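Local coordinates for chromosome replication initiation protein (Geobacillus kaustophilus, PDB 2VN2) that probably acts in the primosome at the initiation of chromosome replication, this chain being the N-terminal domain of DnaD, a member of the DnaB/DnaD family, at residues Glu70-Arg73 / Arg74-Lys78; Glu104-Val107 / His108-Thr112. All coordinates share one frame; numbering follows the deposited sequence.

Contact 1: residues Glu70-Arg73 / Arg74-Lys78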
ATOM      1  N   GLU A  70     -13.936 -16.049 -18.698  1.00 27.00           N
ATOM      2  CA  GLU A  70     -14.201 -15.117 -19.832  1.00 28.83           C
ATOM      3  C   GLU A  70     -13.432 -13.813 -19.671  1.00 27.31           C
ATOM      4  O   GLU A  70     -12.847 -13.282 -20.611  1.00 26.71           O
ATOM      5  CB  GLU A  70     -15.715 -14.857 -19.746  1.00 33.77           C
ATOM      6  CG  GLU A  70     -16.533 -14.256 -20.889  1.00 41.29           C
ATOM      7  CD  GLU A  70     -16.988 -15.315 -21.884  1.00 46.64           C
ATOM      8  OE1 GLU A  70     -16.121 -15.545 -22.788  1.00 48.62           O
ATOM      9  OE2 GLU A  70     -18.151 -15.886 -21.749  1.00 47.96           O
ATOM     10  N   MET A  71     -13.465 -13.247 -18.451  1.00 26.36           N
ATOM     11  CA  MET A  71     -12.793 -11.980 -18.174  1.00 24.86           C
ATOM     12  C   MET A  71     -11.273 -12.164 -18.301  1.00 24.55           C
ATOM     13  O   MET A  71     -10.676 -11.325 -18.825  1.00 24.33           O
ATOM     14  CB  MET A  71     -13.152 -11.518 -16.741  1.00 22.92           C
ATOM     15  CG  MET A  71     -14.638 -11.391 -16.462  1.00 23.97           C
ATOM     16  SD  MET A  71     -15.171 -10.901 -14.785  1.00 17.04           S
ATOM     17  CE  MET A  71     -14.225  -9.377 -14.655  1.00 19.72           C
ATOM     18  N   VAL A  72     -10.681 -13.244 -17.804  1.00 24.19           N
ATOM     19  CA  VAL A  72      -9.195 -13.495 -17.945  1.00 25.80           C
ATOM     20  C   VAL A  72      -8.858 -13.638 -19.411  1.00 29.09           C
ATOM     21  O   VAL A  72      -7.967 -12.918 -19.943  1.00 29.59           O
ATOM     22  CB  VAL A  72      -8.747 -14.732 -17.208  1.00 25.06           C
ATOM     23  CG1 VAL A  72      -7.278 -14.987 -17.447  1.00 21.80           C
ATOM     24  CG2 VAL A  72      -9.199 -14.656 -15.571  1.00 21.30           C
ATOM     25  N   ARG A  73      -9.636 -14.465 -20.122  1.00 30.52           N
ATOM     26  CA  ARG A  73      -9.568 -14.494 -21.599  1.00 33.05           C
ATOM     27  C   ARG A  73      -9.611 -13.094 -22.282  1.00 31.87           C
ATOM     28  O   ARG A  73      -8.743 -12.794 -23.102  1.00 30.78           O
ATOM     29  CB  ARG A  73     -10.664 -15.449 -22.137  1.00 37.49           C
ATOM     30  CG  ARG A  73     -10.494 -15.887 -23.582  1.00 45.04           C
ATOM     31  CD  ARG A  73     -11.335 -17.203 -24.010  1.00 50.95           C
ATOM     32  NE  ARG A  73     -11.316 -18.367 -23.060  1.00 55.85           N
ATOM     33  CZ  ARG A  73     -12.396 -19.126 -22.794  1.00 58.04           C
ATOM     34  NH1 ARG A  73     -12.354 -20.170 -21.938  1.00 58.68           N
ATOM     35  NH2 ARG A  73     -13.551 -18.825 -23.393  1.00 59.56           N
ATOM     36  N   ARG A  74     -10.603 -12.260 -21.954  1.00 30.28           N
ATOM     37  CA  ARG A  74     -10.720 -10.887 -22.546  1.00 31.82           C
ATOM     38  C   ARG A  74      -9.533  -9.970 -22.145  1.00 30.42           C
ATOM     39  O   ARG A  74      -9.087  -9.149 -22.962  1.00 31.06           O
ATOM     40  CB  ARG A  74     -12.132 -10.236 -22.254  1.00 33.87           C
ATOM     41  CG  ARG A  74     -12.314  -8.715 -22.700  1.00 39.81           C
ATOM     42  CD  ARG A  74     -13.620  -8.378 -23.686  1.00 44.49           C
ATOM     43  NE  ARG A  74     -13.895  -6.925 -24.075  1.00 48.34           N
ATOM     44  CZ  ARG A  74     -14.811  -6.079 -23.539  1.00 47.97           C
ATOM     45  NH1 ARG A  74     -15.601  -6.465 -22.545  1.00 48.78           N
ATOM     46  NH2 ARG A  74     -14.896  -4.814 -23.974  1.00 46.73           N
ATOM     47  N   LEU A  75      -9.012 -10.107 -20.913  1.00 29.10           N
ATOM     48  CA  LEU A  75      -7.790  -9.352 -20.521  1.00 29.64           C
ATOM     49  C   LEU A  75      -6.521  -9.814 -21.336  1.00 29.57           C
ATOM     50  O   LEU A  75      -5.666  -8.952 -21.636  1.00 27.85           O
ATOM     51  CB  LEU A  75      -7.461  -9.508 -19.005  1.00 28.01           C
ATOM     52  CG  LEU A  75      -8.441  -8.772 -18.057  1.00 29.71           C
ATOM     53  CD1 LEU A  75      -8.170  -9.244 -16.634  1.00 26.08           C
ATOM     54  CD2 LEU A  75      -8.262  -7.256 -18.166  1.00 28.12           C
ATOM     55  N   LEU A  76      -6.378 -11.141 -21.564  1.00 28.49           N
ATOM     56  CA  LEU A  76      -5.293 -11.737 -22.423  1.00 31.31           C
ATOM     57  C   LEU A  76      -5.398 -11.147 -23.802  1.00 33.33           C
ATOM     58  O   LEU A  76      -4.398 -10.628 -24.377  1.00 34.58           O
ATOM     59  CB  LEU A  76      -5.346 -13.309 -22.529  1.00 27.72           C
ATOM     60  CG  LEU A  76      -4.898 -14.047 -21.261  1.00 28.15           C
ATOM     61  CD1 LEU A  76      -5.339 -15.478 -21.133  1.00 27.29           C
ATOM     62  CD2 LEU A  76      -3.420 -13.901 -20.925  1.00 25.13           C
ATOM     63  N   GLN A  77      -6.612 -11.156 -24.320  1.00 34.11           N
ATOM     64  CA  GLN A  77      -6.803 -10.486 -25.625  1.00 36.29           C
ATOM     65  C   GLN A  77      -6.672  -9.016 -25.715  1.00 36.07           C
ATOM     66  O   GLN A  77      -6.062  -8.536 -26.648  1.00 36.87           O
ATOM     67  CB  GLN A  77      -7.979 -11.035 -26.454  1.00 39.01           C
ATOM     68  CG  GLN A  77      -9.284 -10.421 -26.363  1.00 42.76           C
ATOM     69  CD  GLN A  77     -10.359 -11.547 -26.519  1.00 44.82           C
ATOM     70  OE1 GLN A  77     -10.015 -12.739 -26.784  1.00 44.95           O
ATOM     71  NE2 GLN A  77     -11.642 -11.195 -26.271  1.00 44.72           N
ATOM     72  N   LYS A  78      -7.178  -8.248 -24.748  1.00 35.69           N
ATOM     73  CA  LYS A  78      -6.842  -6.792 -24.793  1.00 34.18           C
ATOM     74  C   LYS A  78      -5.344  -6.543 -24.564  1.00 32.26           C
ATOM     75  O   LYS A  78      -4.928  -5.454 -24.690  1.00 33.59           O
ATOM     76  CB  LYS A  78      -7.684  -5.971 -23.812  1.00 34.29           C
ATOM     77  CG  LYS A  78      -9.198  -6.007 -24.037  1.00 35.12           C
ATOM     78  CD  LYS A  78      -9.958  -5.876 -22.678  1.00 35.20           C
ATOM     79  CE  LYS A  78     -11.100  -4.896 -22.749  1.00 35.13           C
ATOM     80  NZ  LYS A  78     -11.919  -4.908 -21.524  1.00 34.51           N
TER

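Contact 2: residues Glu104-Val107 / His108-Thr112. With MG (magnesium ion), chain E.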
ATOM      1  N   GLU A 104       2.673  -1.232 -19.720  1.00 25.40           N
ATOM      2  CA  GLU A 104       3.207  -0.722 -20.978  1.00 28.42           C
ATOM      3  C   GLU A 104       2.186   0.159 -21.689  1.00 26.89           C
ATOM      4  O   GLU A 104       2.532   1.231 -22.196  1.00 24.75           O
ATOM      5  CB  GLU A 104       3.616  -1.882 -21.889  1.00 31.31           C
ATOM      6  CG  GLU A 104       4.978  -2.476 -21.564  1.00 39.00           C
ATOM      7  CD  GLU A 104       5.542  -3.297 -22.706  1.00 45.64           C
ATOM      8  OE1 GLU A 104       6.156  -2.703 -23.621  1.00 48.00           O
ATOM      9  OE2 GLU A 104       5.373  -4.534 -22.694  1.00 49.07           O
ATOM     10  N   LYS A 105       0.954  -0.299 -21.731  1.00 27.63           N
ATOM     11  CA  LYS A 105      -0.228   0.470 -22.173  1.00 29.22           C
ATOM     12  C   LYS A 105      -0.456   1.677 -21.264  1.00 29.38           C
ATOM     13  O   LYS A 105      -0.708   2.753 -21.735  1.00 31.66           O
ATOM     14  CB  LYS A 105      -1.458  -0.472 -22.225  1.00 31.09           C
ATOM     15  CG  LYS A 105      -1.438  -1.280 -23.562  1.00 32.97           C
ATOM     16  CD  LYS A 105      -2.560  -2.246 -23.816  1.00 35.16           C
ATOM     17  CE  LYS A 105      -2.252  -3.117 -25.112  1.00 36.05           C
ATOM     18  NZ  LYS A 105      -0.995  -4.046 -24.885  1.00 37.49           N
ATOM     19  N   LEU A 106      -0.314   1.547 -19.953  1.00 27.31           N
ATOM     20  CA  LEU A 106      -0.510   2.738 -19.155  1.00 25.51           C
ATOM     21  C   LEU A 106       0.666   3.750 -19.386  1.00 24.23           C
ATOM     22  O   LEU A 106       0.436   4.898 -19.410  1.00 19.93           O
ATOM     23  CB  LEU A 106      -0.705   2.357 -17.675  1.00 27.08           C
ATOM     24  CG  LEU A 106      -0.863   3.427 -16.552  1.00 28.45           C
ATOM     25  CD1 LEU A 106      -2.051   4.351 -16.736  1.00 27.08           C
ATOM     26  CD2 LEU A 106      -1.012   2.654 -15.231  1.00 31.09           C
ATOM     27  N   VAL A 107       1.897   3.292 -19.568  1.00 23.66           N
ATOM     28  CA  VAL A 107       2.962   4.186 -19.745  1.00 26.70           C
ATOM     29  C   VAL A 107       2.782   4.913 -21.108  1.00 27.40           C
ATOM     30  O   VAL A 107       3.075   6.076 -21.211  1.00 25.42           O
ATOM     31  CB  VAL A 107       4.411   3.514 -19.574  1.00 26.57           C
ATOM     32  CG1 VAL A 107       5.550   4.395 -20.220  1.00 23.10           C
ATOM     33  CG2 VAL A 107       4.709   3.269 -18.084  1.00 26.31           C
ATOM     34  N   HIS A 108       2.327   4.189 -22.121  1.00 30.54           N
ATOM     35  CA  HIS A 108       2.189   4.755 -23.447  1.00 33.11           C
ATOM     36  C   HIS A 108       1.068   5.804 -23.428  1.00 32.55           C
ATOM     37  O   HIS A 108       1.232   6.886 -23.937  1.00 30.85           O
ATOM     38  CB  HIS A 108       1.932   3.618 -24.457  1.00 37.44           C
ATOM     39  CG  HIS A 108       1.816   4.125 -25.857  1.00 44.74           C
ATOM     40  ND1 HIS A 108       2.903   4.218 -26.712  1.00 46.48           N
ATOM     41  CD2 HIS A 108       0.746   4.610 -26.546  1.00 46.45           C
ATOM     42  CE1 HIS A 108       2.496   4.710 -27.876  1.00 48.41           C
ATOM     43  NE2 HIS A 108       1.193   4.938 -27.806  1.00 48.26           N
ATOM     44  N   HIS A 109      -0.007   5.517 -22.689  1.00 30.33           N
ATOM     45  CA  HIS A 109      -1.028   6.519 -22.411  1.00 32.35           C
ATOM     46  C   HIS A 109      -0.563   7.713 -21.638  1.00 31.99           C
ATOM     47  O   HIS A 109      -0.888   8.794 -22.034  1.00 33.32           O
ATOM     48  CB  HIS A 109      -2.141   5.923 -21.542  1.00 35.92           C
ATOM     49  CG  HIS A 109      -3.247   6.865 -21.306  1.00 41.18           C
ATOM     50  ND1 HIS A 109      -4.289   7.035 -22.208  1.00 44.04           N
ATOM     51  CD2 HIS A 109      -3.488   7.712 -20.282  1.00 43.48           C
ATOM     52  CE1 HIS A 109      -5.119   7.946 -21.746  1.00 44.60           C
ATOM     53  NE2 HIS A 109      -4.661   8.371 -20.580  1.00 45.68           N
ATOM     54  N   LEU A 110       0.096   7.529 -20.487  1.00 29.84           N
ATOM     55  CA  LEU A 110       0.608   8.631 -19.720  1.00 29.47           C
ATOM     56  C   LEU A 110       1.515   9.517 -20.526  1.00 29.51           C
ATOM     57  O   LEU A 110       1.555  10.725 -20.296  1.00 26.34           O
ATOM     58  CB  LEU A 110       1.373   8.186 -18.465  1.00 27.57           C
ATOM     59  CG  LEU A 110       0.569   7.443 -17.401  1.00 28.89           C
ATOM     60  CD1 LEU A 110       1.431   6.701 -16.382  1.00 26.50           C
ATOM     61  CD2 LEU A 110      -0.317   8.385 -16.684  1.00 28.94           C
ATOM     62  N   TYR A 111       2.313   8.890 -21.359  1.00 29.71           N
ATOM     63  CA  TYR A 111       3.240   9.577 -22.206  1.00 33.12           C
ATOM     64  C   TYR A 111       2.594  10.511 -23.261  1.00 32.23           C
ATOM     65  O   TYR A 111       3.030  11.593 -23.516  1.00 29.79           O
ATOM     66  CB  TYR A 111       4.087   8.572 -22.954  1.00 37.47           C
ATOM     67  CG  TYR A 111       5.443   9.120 -22.985  1.00 44.31           C
ATOM     68  CD1 TYR A 111       6.128   9.263 -21.781  1.00 47.24           C
ATOM     69  CD2 TYR A 111       6.029   9.602 -24.165  1.00 47.67           C
ATOM     70  CE1 TYR A 111       7.383   9.810 -21.703  1.00 51.03           C
ATOM     71  CE2 TYR A 111       7.320  10.174 -24.117  1.00 50.32           C
ATOM     72  CZ  TYR A 111       8.010  10.259 -22.843  1.00 52.16           C
ATOM     73  OH  TYR A 111       9.334  10.817 -22.655  1.00 55.26           O
ATOM     74  N   THR A 112       1.582   9.993 -23.887  1.00 33.82           N
ATOM     75  CA  THR A 112       0.733  10.691 -24.855  1.00 35.98           C
ATOM     76  C   THR A 112      -0.047  11.799 -24.202  1.00 35.95           C
ATOM     77  O   THR A 112      -0.015  12.886 -24.717  1.00 37.84           O
ATOM     78  CB  THR A 112      -0.178   9.623 -25.533  1.00 37.53           C
ATOM     79  OG1 THR A 112       0.678   8.747 -26.275  1.00 35.38           O
ATOM     80  CG2 THR A 112      -1.330  10.244 -26.407  1.00 37.83           C
TER
HETATM   81 MG    MG E1120      -5.749   9.386 -18.912  1.00 35.19          MG

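Contact 1: residues Glu70-Arg73 / Arg74-Lys78
Four successive i to i+4 backbone bonds tie Glu70-Arg73 to Arg74-Lys78, running from Arg74 N to Glu70 O through to Gln77 N to Arg73 O. Glu70-Gln77 lie on helix 65-77 of the DnaD N-terminal domain, a family placed in the helix-turn-helix clan. The straightest carbonyl approach is Leu76 N to Val72 O, 2.9 Å long with a C=O...N angle of 168°. The side chains of the same two residues lie alongside each other and point the same way, Val72 CG1 standing 4.2 Å from Leu76 CD1. That valine methyl is anti to its own backbone N (chi1 177°), which carries it towards the leucine one turn on. Both residues touch Ile81, and their branched, apolar shape suits this side of the helix. Leu75 is buried against Leu37 and Leu38 of helix 32-45, and its CG also lies 3.5 Å from Met71 O. Arg73, Arg74 and Gln77 are exposed, where long polar chains can stay in solvent. The ammonium of Lys78 is salt-bridged to Glu34 and hydrogen-bonded to Gly29 O, which probably offsets the like charge nearby: Lys78 NZ lies 3.7 Å above the centre of the Arg74 guanidinium plane.

Contact 2: residues Glu104-Val107 / His108-Thr112
In Leu106 a first torsion of 177° sets CG opposite the backbone N, while in Leu110 chi1 of -64° leaves CG beside the N, and from these two starts the side chains converge and cross obliquely. Leu106 CG comes 4.0 Å from Leu110 CD1, and Leu110 CG also rests 3.2 Å from Leu106 O. The same carbonyl accepts Leu110 N at 2.9 Å, with an almost linear N-H...O angle of 176°, so apolar and polar contacts join the same two residues. Both leucines touch His24, and Leu110 also packs on Trp9 of the third subunit; a bulky hydrocarbon suits a place shared by helix, metal-site residue and neighbour. Replacing Leu110 by an alanine is likely to leave Leu106 CG and CD1 without their apolar partner and to open a gap beside Trp9 of that subunit. Val107, buried like the leucines, packs on Leu10 of the second subunit. One turn beyond His108, Thr112 folds its hydroxyl back to the chain: Thr112 OG1 donates to His108 O at 3.0 Å, from the face of the carbonyl plane opposite to that used by Thr112 N, so one oxygen is gripped twice. His109 has its backbone N bonded to Lys105 O, and its imidazole extends from the helix to place NE2 2.2 Å from the magnesium ion. His24, Gln27 and Gln113 also bind the ion, making this a histidine- and glutamine-lined metal site to which helix 100-116 contributes the i, i+4 pair His109 and Gln113.

How the contacts relate
Both contacts are short runs of helix within the DnaD N-terminal domain, contact 1 on helix 65-77 and contact 2 on helix 100-116, with centres about 20 Å apart. Each is partly buried: Val72 and Leu75 of contact 1 and Leu106, Val107 and Leu110 of contact 2 are buried, while Arg73, Arg74, Gln77, Lys105 and His108 are exposed. Contact 1 faces its own chain, packing on helix 32-45 and Ile81, and no other chain of the assembly touches it. Contact 2 instead meets two further subunits and supplies a magnesium ligand, so its chemistry adds metal coordination to apolar packing. They touch where Lys105 CE lies 3.6 Å from Lys78 O, and Lys105 NZ bonds to Gly79 O, in the residue that follows Lys78.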